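Local coordinates for galactose-binding-like protein (PDB 7M1B) that is a SusE-like protein of unknown precise function that probably binds carbohydrate, perhaps galactose-containing, and may take part in glycan degradation, at residues 111-116 against 180-185; 211-216 against 299-304; 268-273 against 375-380. All coordinates share one frame; numbering follows the deposited sequence.

Interaction 1 (111-116 against 180-185); sequences LTAIEE and VRVRDL
Ile114 meets a single flat group across this contact, the peptide that joins Val180 to Arg181; no aromatic ring takes part. Its CD1 stands above the plane of that peptide, 3.7 Å from Val180 O, and an apolar methyl thus overhangs the oxygen end of the peptide from one side instead of meeting the carbonyl oxygen end-on. The setting is a two-sheet antiparallel beta sandwich with a short helix packed against it: helix 109-115 runs nearly antiparallel to strand 176-183, at 163° between the local directions, and the axes come within 8.2 Å. Ile114 and Val182 are the nearest pair along the backbones. CG1 of Ile114 lies roughly opposite the backbone N (chi1 -154°), and with chi2 at 66° the chain bends to carry CD1 to the strand, where it also meets Val182 CG2 at 3.8 Å. The Ile114 and Val182 side chains run alongside each other with opposite headings. Val182 faces the helix and, along its own sheet, touches Leu138 and Phe140 of strand 138-144, while Val180 touches Ile128 of the other sheet. Arg181 points away from the helix and its NE bonds to Ser190 O. The helix is also held by Ala113 O, which accepts a bond from Thr130 OG1 of strand 125-131. The two branches of Val182 divide the contact, CG2 going to Ile114 and CG1 to Ala113 CB at 4.1 Å.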
loop_
_atom_site.group_PDB
_atom_site.type_symbol
_atom_site.label_atom_id
_atom_site.label_comp_id
_atom_site.label_asym_id
_atom_site.label_seq_id
_atom_site.Cartn_x
_atom_site.Cartn_y
_atom_site.Cartn_z
ATOM N N LEU A 111 20.262 7.355 -24.762
ATOM C CA LEU A 111 21.554 6.901 -24.275
ATOM C C LEU A 111 21.635 7.097 -22.762
ATOM O O LEU A 111 22.078 6.187 -22.043
ATOM C CB LEU A 111 22.666 7.679 -25.006
ATOM C CG LEU A 111 23.052 7.157 -26.393
ATOM C CD1 LEU A 111 24.250 7.926 -26.959
ATOM C CD2 LEU A 111 23.354 5.656 -26.359
ATOM N N THR A 112 21.253 8.293 -22.291
ATOM C CA THR A 112 21.189 8.539 -20.857
ATOM C C THR A 112 20.231 7.528 -20.242
ATOM O O THR A 112 20.535 6.989 -19.177
ATOM C CB THR A 112 20.712 9.959 -20.529
ATOM O OG1 THR A 112 21.760 10.817 -20.966
ATOM C CG2 THR A 112 20.529 10.211 -19.047
ATOM N N ALA A 113 19.136 7.232 -20.964
ATOM C CA ALA A 113 18.154 6.295 -20.408
ATOM C C ALA A 113 18.733 4.897 -20.172
ATOM O O ALA A 113 18.525 4.330 -19.116
ATOM C CB ALA A 113 16.899 6.205 -21.251
ATOM N N ILE A 114 19.444 4.362 -21.172
ATOM C CA ILE A 114 20.025 3.019 -21.049
ATOM C C ILE A 114 21.189 3.008 -20.040
ATOM O O ILE A 114 21.382 2.028 -19.315
ATOM C CB ILE A 114 20.412 2.422 -22.422
ATOM C CG1 ILE A 114 20.399 0.889 -22.426
ATOM C CG2 ILE A 114 21.784 2.939 -22.875
ATOM C CD1 ILE A 114 19.040 0.235 -22.235
ATOM N N GLU A 115 21.910 4.141 -19.938
ATOM C CA GLU A 115 23.095 4.230 -19.094
ATOM C C GLU A 115 22.760 4.327 -17.604
ATOM O O GLU A 115 23.471 3.767 -16.763
ATOM C CB GLU A 115 24.102 5.255 -19.599
ATOM C CG GLU A 115 24.730 4.805 -20.901
ATOM C CD GLU A 115 25.683 5.814 -21.525
ATOM O OE1 GLU A 115 26.245 6.665 -20.752
ATOM O OE2 GLU A 115 25.821 5.788 -22.818
ATOM N N GLU A 116 21.644 4.985 -17.280
ATOM C CA GLU A 116 21.239 5.230 -15.909
ATOM C C GLU A 116 20.170 4.222 -15.449
ATOM O O GLU A 116 19.618 4.402 -14.366
ATOM C CB GLU A 116 20.717 6.663 -15.784
ATOM C CG GLU A 116 21.790 7.710 -16.110
ATOM C CD GLU A 116 22.863 7.726 -15.033
ATOM O OE1 GLU A 116 22.518 7.653 -13.810
ATOM O OE2 GLU A 116 24.042 7.779 -15.419
ATOM N N VAL A 180 16.402 -5.186 -22.089
ATOM C CA VAL A 180 15.768 -3.890 -22.283
ATOM C C VAL A 180 16.506 -3.101 -23.363
ATOM O O VAL A 180 17.739 -3.015 -23.396
ATOM C CB VAL A 180 15.625 -3.027 -21.002
ATOM C CG1 VAL A 180 14.761 -1.778 -21.337
ATOM C CG2 VAL A 180 15.067 -3.797 -19.793
ATOM N N ARG A 181 15.750 -2.497 -24.287
ATOM C CA ARG A 181 16.312 -1.573 -25.280
ATOM C C ARG A 181 15.436 -0.325 -25.284
ATOM O O ARG A 181 14.191 -0.484 -25.059
ATOM C CB ARG A 181 16.346 -2.247 -26.656
ATOM C CG ARG A 181 17.721 -2.779 -27.043
ATOM C CD ARG A 181 17.810 -3.224 -28.486
ATOM N NE ARG A 181 18.907 -2.531 -29.136
ATOM C CZ ARG A 181 19.270 -2.701 -30.400
ATOM N NH1 ARG A 181 18.624 -3.566 -31.163
ATOM N NH2 ARG A 181 20.278 -2.005 -30.899
ATOM N N VAL A 182 16.060 0.865 -25.472
ATOM C CA VAL A 182 15.360 2.162 -25.505
ATOM C C VAL A 182 15.562 2.709 -26.912
ATOM O O VAL A 182 16.689 2.662 -27.409
ATOM C CB VAL A 182 15.882 3.151 -24.434
ATOM C CG1 VAL A 182 14.850 4.284 -24.215
ATOM C CG2 VAL A 182 16.068 2.428 -23.067
ATOM N N ARG A 183 14.462 3.246 -27.487
ATOM C CA ARG A 183 14.472 3.879 -28.823
ATOM C C ARG A 183 13.662 5.184 -28.809
ATOM O O ARG A 183 12.893 5.420 -27.873
ATOM C CB ARG A 183 14.043 2.926 -29.962
ATOM C CG ARG A 183 12.543 2.509 -29.969
ATOM C CD ARG A 183 12.338 1.331 -30.909
ATOM N NE ARG A 183 10.983 0.787 -30.753
ATOM C CZ ARG A 183 9.884 1.312 -31.294
ATOM N NH1 ARG A 183 9.972 2.415 -32.026
ATOM N NH2 ARG A 183 8.703 0.732 -31.088
ATOM N N ASP A 184 13.886 6.061 -29.810
ATOM C CA ASP A 184 13.202 7.360 -29.862
ATOM C C ASP A 184 12.413 7.405 -31.173
ATOM O O ASP A 184 12.494 6.423 -31.940
ATOM C CB ASP A 184 14.152 8.538 -29.595
ATOM C CG ASP A 184 15.248 8.721 -30.678
ATOM O OD1 ASP A 184 15.151 8.130 -31.793
ATOM O OD2 ASP A 184 16.237 9.468 -30.436
ATOM N N LEU A 185 11.668 8.525 -31.390
ATOM C CA LEU A 185 10.799 8.661 -32.553
ATOM C C LEU A 185 11.616 9.150 -33.756
ATOM O O LEU A 185 11.047 9.436 -34.808
ATOM C CB LEU A 185 9.691 9.667 -32.217
ATOM C CG LEU A 185 8.413 9.083 -31.610
ATOM C CD1 LEU A 185 7.419 10.199 -31.289
ATOM C CD2 LEU A 185 7.784 8.054 -32.570
#

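Interaction 2 (211-216 against 299-304); sequences KTFYLA and DLPSSD
Leu215-Ala216 and Ser303-Asp304 draw level with each other as two irregular backbones whose touching parts run only 27° apart end to end. Their CA atoms come closest at Ala216 and Asp304, 4.8 Å apart. One backbone bond joins the segments, from Ala216 N to Ser303 O at 2.9 Å; it is fairly straight, 153° at the hydrogen, and the donor lies in the carbonyl plane. Further back along both segments side chains take over. Leu215 spreads its two methyls over the second segment: CD1 reaches Pro301 CB at 3.6 Å, the two side chains crossing at about a right angle, while CD2 comes equally near Ser302 O. With CG opposite the carbonyl carbon (chi1 -54°), the fork of Leu215 is turned into this loop. Phe213 and Pro301 point at each other, with Phe213 CE2 3.8 Å from Pro301 CD, and Phe213 CZ touches Leu300 CD1, both partners lying obliquely to the ring. Tyr354 of strand 352-362 meets the Phe213 ring and also touches Leu300 and Pro301, while Trp310 touches Leu215 and Pro301, so two further aromatic residues extend this apolar cluster. Within the second segment Ser302 OG bonds Asp304 OD1 at 2.6 Å; that oxygen also takes the N-H of Ser306, as in an Asx turn. The arrangement closes a loop-to-loop contact at the margin of a beta sandwich, joining the run after strand 211-212 to the connection between strands 292-297 and 311-317, consistent with the jelly-roll architecture of galactose-binding-like domains.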
loop_
_atom_site.group_PDB
_atom_site.type_symbol
_atom_site.label_atom_id
_atom_site.label_comp_id
_atom_site.label_asym_id
_atom_site.label_seq_id
_atom_site.Cartn_x
_atom_site.Cartn_y
_atom_site.Cartn_z
ATOM N N LYS A 211 3.477 -3.676 16.401
ATOM C CA LYS A 211 3.281 -2.965 17.680
ATOM C C LYS A 211 2.773 -1.547 17.484
ATOM O O LYS A 211 3.111 -0.886 16.473
ATOM C CB LYS A 211 4.598 -2.935 18.452
ATOM C CG LYS A 211 5.162 -4.292 18.858
ATOM C CD LYS A 211 4.234 -5.019 19.885
ATOM C CE LYS A 211 4.609 -6.488 19.963
ATOM N NZ LYS A 211 3.943 -7.238 21.080
ATOM N N THR A 212 1.994 -1.033 18.436
ATOM C CA THR A 212 1.663 0.376 18.448
ATOM C C THR A 212 2.957 1.196 18.468
ATOM O O THR A 212 3.955 0.809 19.107
ATOM C CB THR A 212 0.833 0.712 19.682
ATOM O OG1 THR A 212 -0.292 -0.181 19.705
ATOM C CG2 THR A 212 0.324 2.153 19.644
ATOM N N PHE A 213 2.962 2.292 17.664
ATOM C CA PHE A 213 4.115 3.194 17.684
ATOM C C PHE A 213 3.584 4.625 17.767
ATOM O O PHE A 213 3.564 5.383 16.764
ATOM C CB PHE A 213 5.018 2.960 16.458
ATOM C CG PHE A 213 6.454 3.357 16.681
ATOM C CD1 PHE A 213 7.360 2.484 17.290
ATOM C CD2 PHE A 213 6.894 4.653 16.402
ATOM C CE1 PHE A 213 8.671 2.881 17.528
ATOM C CE2 PHE A 213 8.187 5.045 16.718
ATOM C CZ PHE A 213 9.096 4.153 17.232
ATOM N N TYR A 214 3.163 4.997 18.967
ATOM C CA TYR A 214 2.345 6.209 19.192
ATOM C C TYR A 214 3.236 7.467 19.131
ATOM O O TYR A 214 4.230 7.577 19.828
ATOM C CB TYR A 214 1.656 6.121 20.549
ATOM C CG TYR A 214 0.821 7.335 20.893
ATOM C CD1 TYR A 214 -0.280 7.718 20.126
ATOM C CD2 TYR A 214 1.096 7.998 22.076
ATOM C CE1 TYR A 214 -1.050 8.815 20.518
ATOM C CE2 TYR A 214 0.289 9.031 22.510
ATOM C CZ TYR A 214 -0.718 9.500 21.676
ATOM O OH TYR A 214 -1.515 10.547 22.119
ATOM N N LEU A 215 2.941 8.351 18.153
ATOM C CA LEU A 215 3.588 9.638 17.987
ATOM C C LEU A 215 2.660 10.769 18.481
ATOM O O LEU A 215 1.453 10.587 18.581
ATOM C CB LEU A 215 3.996 9.801 16.524
ATOM C CG LEU A 215 4.858 8.625 16.011
ATOM C CD1 LEU A 215 5.195 8.905 14.564
ATOM C CD2 LEU A 215 6.146 8.514 16.839
ATOM N N ALA A 216 3.270 11.946 18.770
ATOM C CA ALA A 216 2.530 12.920 19.577
ATOM C C ALA A 216 1.247 13.494 18.949
ATOM O O ALA A 216 0.369 14.004 19.676
ATOM C CB ALA A 216 3.473 14.012 20.054
ATOM N N ASP A 299 13.135 4.212 8.531
ATOM C CA ASP A 299 13.931 4.710 9.646
ATOM C C ASP A 299 13.011 5.229 10.765
ATOM O O ASP A 299 11.796 5.403 10.577
ATOM C CB ASP A 299 14.885 5.804 9.146
ATOM C CG ASP A 299 14.141 7.055 8.639
ATOM O OD1 ASP A 299 13.150 6.915 8.027
ATOM O OD2 ASP A 299 14.494 8.162 9.039
ATOM N N LEU A 300 13.569 5.324 11.973
ATOM C CA LEU A 300 12.818 5.761 13.156
ATOM C C LEU A 300 12.058 7.072 12.891
ATOM O O LEU A 300 12.644 8.112 12.535
ATOM C CB LEU A 300 13.796 5.909 14.323
ATOM C CG LEU A 300 13.196 5.885 15.729
ATOM C CD1 LEU A 300 12.714 4.484 16.116
ATOM C CD2 LEU A 300 14.142 6.535 16.742
ATOM N N PRO A 301 10.734 7.096 13.123
ATOM C CA PRO A 301 9.966 8.349 13.121
ATOM C C PRO A 301 10.450 9.301 14.205
ATOM O O PRO A 301 10.915 8.856 15.245
ATOM C CB PRO A 301 8.529 7.914 13.471
ATOM C CG PRO A 301 8.506 6.433 13.003
ATOM C CD PRO A 301 9.858 5.942 13.450
ATOM N N SER A 302 10.278 10.588 13.940
ATOM C CA SER A 302 10.381 11.598 15.000
ATOM C C SER A 302 9.180 11.481 15.954
ATOM O O SER A 302 8.029 11.300 15.513
ATOM C CB SER A 302 10.580 13.053 14.458
ATOM O OG SER A 302 9.445 13.451 13.720
ATOM N N SER A 303 9.464 11.646 17.240
ATOM C CA SER A 303 8.459 11.451 18.308
ATOM C C SER A 303 7.309 12.468 18.228
ATOM O O SER A 303 6.195 12.174 18.645
ATOM C CB SER A 303 9.120 11.454 19.706
ATOM O OG SER A 303 9.640 12.769 19.952
ATOM N N ASP A 304 7.551 13.634 17.552
ATOM C CA ASP A 304 6.524 14.682 17.481
ATOM C C ASP A 304 5.445 14.303 16.458
ATOM O O ASP A 304 4.389 14.926 16.346
ATOM C CB ASP A 304 7.092 16.086 17.165
ATOM C CG ASP A 304 7.907 16.165 15.867
ATOM O OD1 ASP A 304 8.002 15.119 15.133
ATOM O OD2 ASP A 304 8.494 17.292 15.565
#

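Interaction 3 (268-273 against 375-380); sequences LSRFTS and WFYGTP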
loop_
_atom_site.group_PDB
_atom_site.type_symbol
_atom_site.label_atom_id
_atom_site.label_comp_id
_atom_site.label_asym_id
_atom_site.label_seq_id
_atom_site.Cartn_x
_atom_site.Cartn_y
_atom_site.Cartn_z
ATOM N N LEU A 268 6.471 -3.971 0.403
ATOM C CA LEU A 268 5.079 -4.347 0.556
ATOM C C LEU A 268 4.393 -4.577 -0.782
ATOM O O LEU A 268 4.559 -3.787 -1.752
ATOM C CB LEU A 268 4.372 -3.236 1.332
ATOM C CG LEU A 268 4.824 -3.090 2.780
ATOM C CD1 LEU A 268 4.076 -1.929 3.498
ATOM C CD2 LEU A 268 4.589 -4.392 3.574
ATOM N N SER A 269 3.523 -5.576 -0.806
ATOM C CA SER A 269 2.706 -5.932 -1.949
ATOM C C SER A 269 1.269 -5.455 -1.791
ATOM O O SER A 269 0.731 -4.838 -2.685
ATOM C CB SER A 269 2.760 -7.398 -2.300
ATOM O OG SER A 269 2.368 -8.187 -1.151
ATOM N N ARG A 270 0.626 -5.852 -0.709
ATOM C CA ARG A 270 -0.795 -5.551 -0.532
ATOM C C ARG A 270 -1.165 -5.766 0.937
ATOM O O ARG A 270 -0.329 -6.238 1.726
ATOM C CB ARG A 270 -1.549 -6.586 -1.398
ATOM C CG ARG A 270 -1.431 -8.022 -0.902
ATOM C CD ARG A 270 -2.079 -9.010 -1.918
ATOM N NE ARG A 270 -2.066 -10.391 -1.413
ATOM C CZ ARG A 270 -2.937 -11.003 -0.586
ATOM N NH1 ARG A 270 -4.005 -10.388 -0.096
ATOM N NH2 ARG A 270 -2.706 -12.263 -0.255
ATOM N N PHE A 271 -2.351 -5.280 1.333
ATOM C CA PHE A 271 -2.831 -5.614 2.663
ATOM C C PHE A 271 -4.332 -5.871 2.585
ATOM O O PHE A 271 -4.993 -5.544 1.596
ATOM C CB PHE A 271 -2.485 -4.474 3.652
ATOM C CG PHE A 271 -3.250 -3.174 3.487
ATOM C CD1 PHE A 271 -2.903 -2.228 2.501
ATOM C CD2 PHE A 271 -4.431 -2.966 4.203
ATOM C CE1 PHE A 271 -3.639 -1.043 2.352
ATOM C CE2 PHE A 271 -5.156 -1.781 4.054
ATOM C CZ PHE A 271 -4.812 -0.834 3.073
ATOM N N THR A 272 -4.829 -6.524 3.644
ATOM C CA THR A 272 -6.247 -6.841 3.778
ATOM C C THR A 272 -6.743 -6.140 5.049
ATOM O O THR A 272 -6.042 -6.141 6.086
ATOM C CB THR A 272 -6.548 -8.337 3.934
ATOM O OG1 THR A 272 -5.877 -8.958 2.838
ATOM C CG2 THR A 272 -8.022 -8.665 3.898
ATOM N N SER A 273 -7.925 -5.486 4.963
ATOM C CA SER A 273 -8.460 -4.668 6.065
ATOM C C SER A 273 -9.848 -5.212 6.404
ATOM O O SER A 273 -10.662 -5.524 5.508
ATOM C CB SER A 273 -8.630 -3.214 5.550
ATOM O OG SER A 273 -9.149 -2.449 6.607
ATOM N N TRP A 375 -3.967 -7.225 7.814
ATOM C CA TRP A 375 -2.875 -8.141 7.499
ATOM C C TRP A 375 -2.063 -7.589 6.338
ATOM O O TRP A 375 -2.638 -7.263 5.326
ATOM C CB TRP A 375 -3.435 -9.515 7.112
ATOM C CG TRP A 375 -4.022 -10.310 8.248
ATOM C CD1 TRP A 375 -4.146 -9.895 9.547
ATOM C CD2 TRP A 375 -4.658 -11.593 8.117
ATOM N NE1 TRP A 375 -4.774 -10.889 10.260
ATOM C CE2 TRP A 375 -5.104 -11.938 9.402
ATOM C CE3 TRP A 375 -4.810 -12.536 7.059
ATOM C CZ2 TRP A 375 -5.765 -13.153 9.658
ATOM C CZ3 TRP A 375 -5.447 -13.730 7.353
ATOM C CH2 TRP A 375 -5.928 -14.056 8.629
ATOM N N PHE A 376 -0.721 -7.579 6.474
ATOM C CA PHE A 376 0.164 -6.998 5.452
ATOM C C PHE A 376 0.918 -8.143 4.754
ATOM O O PHE A 376 1.312 -9.098 5.422
ATOM C CB PHE A 376 1.149 -6.026 6.081
ATOM C CG PHE A 376 0.573 -4.644 6.264
ATOM C CD1 PHE A 376 -0.589 -4.421 6.961
ATOM C CD2 PHE A 376 1.152 -3.570 5.564
ATOM C CE1 PHE A 376 -1.082 -3.119 7.039
ATOM C CE2 PHE A 376 0.659 -2.284 5.670
ATOM C CZ PHE A 376 -0.544 -2.104 6.290
ATOM N N TYR A 377 1.180 -7.956 3.473
ATOM C CA TYR A 377 1.872 -8.950 2.681
ATOM C C TYR A 377 3.056 -8.306 2.020
ATOM O O TYR A 377 2.957 -7.148 1.628
ATOM C CB TYR A 377 0.978 -9.586 1.605
ATOM C CG TYR A 377 -0.160 -10.395 2.199
ATOM C CD1 TYR A 377 -1.330 -9.748 2.632
ATOM C CD2 TYR A 377 -0.052 -11.761 2.392
ATOM C CE1 TYR A 377 -2.369 -10.450 3.225
ATOM C CE2 TYR A 377 -1.088 -12.491 2.971
ATOM C CZ TYR A 377 -2.246 -11.829 3.381
ATOM O OH TYR A 377 -3.282 -12.536 3.934
ATOM N N GLY A 378 4.157 -9.057 1.841
ATOM C CA GLY A 378 5.271 -8.486 1.086
ATOM C C GLY A 378 6.490 -9.414 1.265
ATOM O O GLY A 378 6.374 -10.584 1.668
ATOM N N THR A 379 7.660 -8.832 1.097
ATOM C CA THR A 379 8.912 -9.571 1.155
ATOM C C THR A 379 9.801 -8.909 2.208
ATOM O O THR A 379 10.268 -7.793 1.985
ATOM C CB THR A 379 9.630 -9.569 -0.216
ATOM O OG1 THR A 379 8.739 -10.017 -1.272
ATOM C CG2 THR A 379 10.908 -10.394 -0.106
ATOM N N PRO A 380 10.077 -9.594 3.336
ATOM C CA PRO A 380 11.002 -9.076 4.326
ATOM C C PRO A 380 12.382 -8.826 3.735
ATOM O O PRO A 380 12.850 -9.512 2.800
ATOM C CB PRO A 380 11.130 -10.200 5.380
ATOM C CG PRO A 380 9.833 -10.962 5.179
ATOM C CD PRO A 380 9.556 -10.926 3.673
HETATM O O HOH W 1 -5.646 -11.701 3.515
#
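Leu268 pairs with Gly378 in a non-hydrogen-bonded antiparallel position, where a CB on Gly378 would clash with Leu268 CA. Leu268 CD1 meets the edge of the Phe376 ring, 3.9 Å from Phe376 CD2. Ser269 and Arg270 both oppose Tyr377, a classic beta bulge: Ser269 N donates to Tyr377 O at 3.0 Å, and Tyr377 N returns a bond to Arg270 O. The extended Arg270 chain lays its guanidinium flat on the Tyr377 ring, planes 13° apart and centres 3.8 Å apart, while NE pairs with Glu202, which Ser269 OG also bonds. A leucine in place of Arg270 would probably leave the Tyr377 face without its cation and Glu202 without its salt-bridge partner. Phe271 sets CB over the face of Phe376, 3.8 Å from its centroid; the two rings are nearly parallel, 17° apart, but widely displaced. Thr272 and Trp375 exchange two backbone bonds, and water 1 links Thr272 OG1 to Tyr377 OH; Thr272 OG1 also bonds Glu342 of strand 341-344. That strand flanks strand 256-274, its Phe343 meeting Phe271, and strand 203-204 flanks strand 370-380, while Phe357 of strand 352-362 touches Phe376 on the buried face.

In the fold
Both segments of interaction 1 come earlier in the chain than those of interactions 2 and 3, and they lie in a separate beta sandwich: the centre of interaction 1 is about 42 Å from that of interaction 2 and about 33 Å from that of interaction 3. Interactions 2 and 3 belong to the galactose-binding-like part and alternate in sequence. Their centres are about 20 Å apart and their nearest atoms about 10 Å, without touching, yet one sheet serves both, because strand 211-212 pairs with strand 256-274. Interaction 3 lies within that sheet and interaction 2 closes loops farther out: the centre of interaction 3 is about 8 Å, and that of interaction 2 about 19 Å, from the centre of the chain.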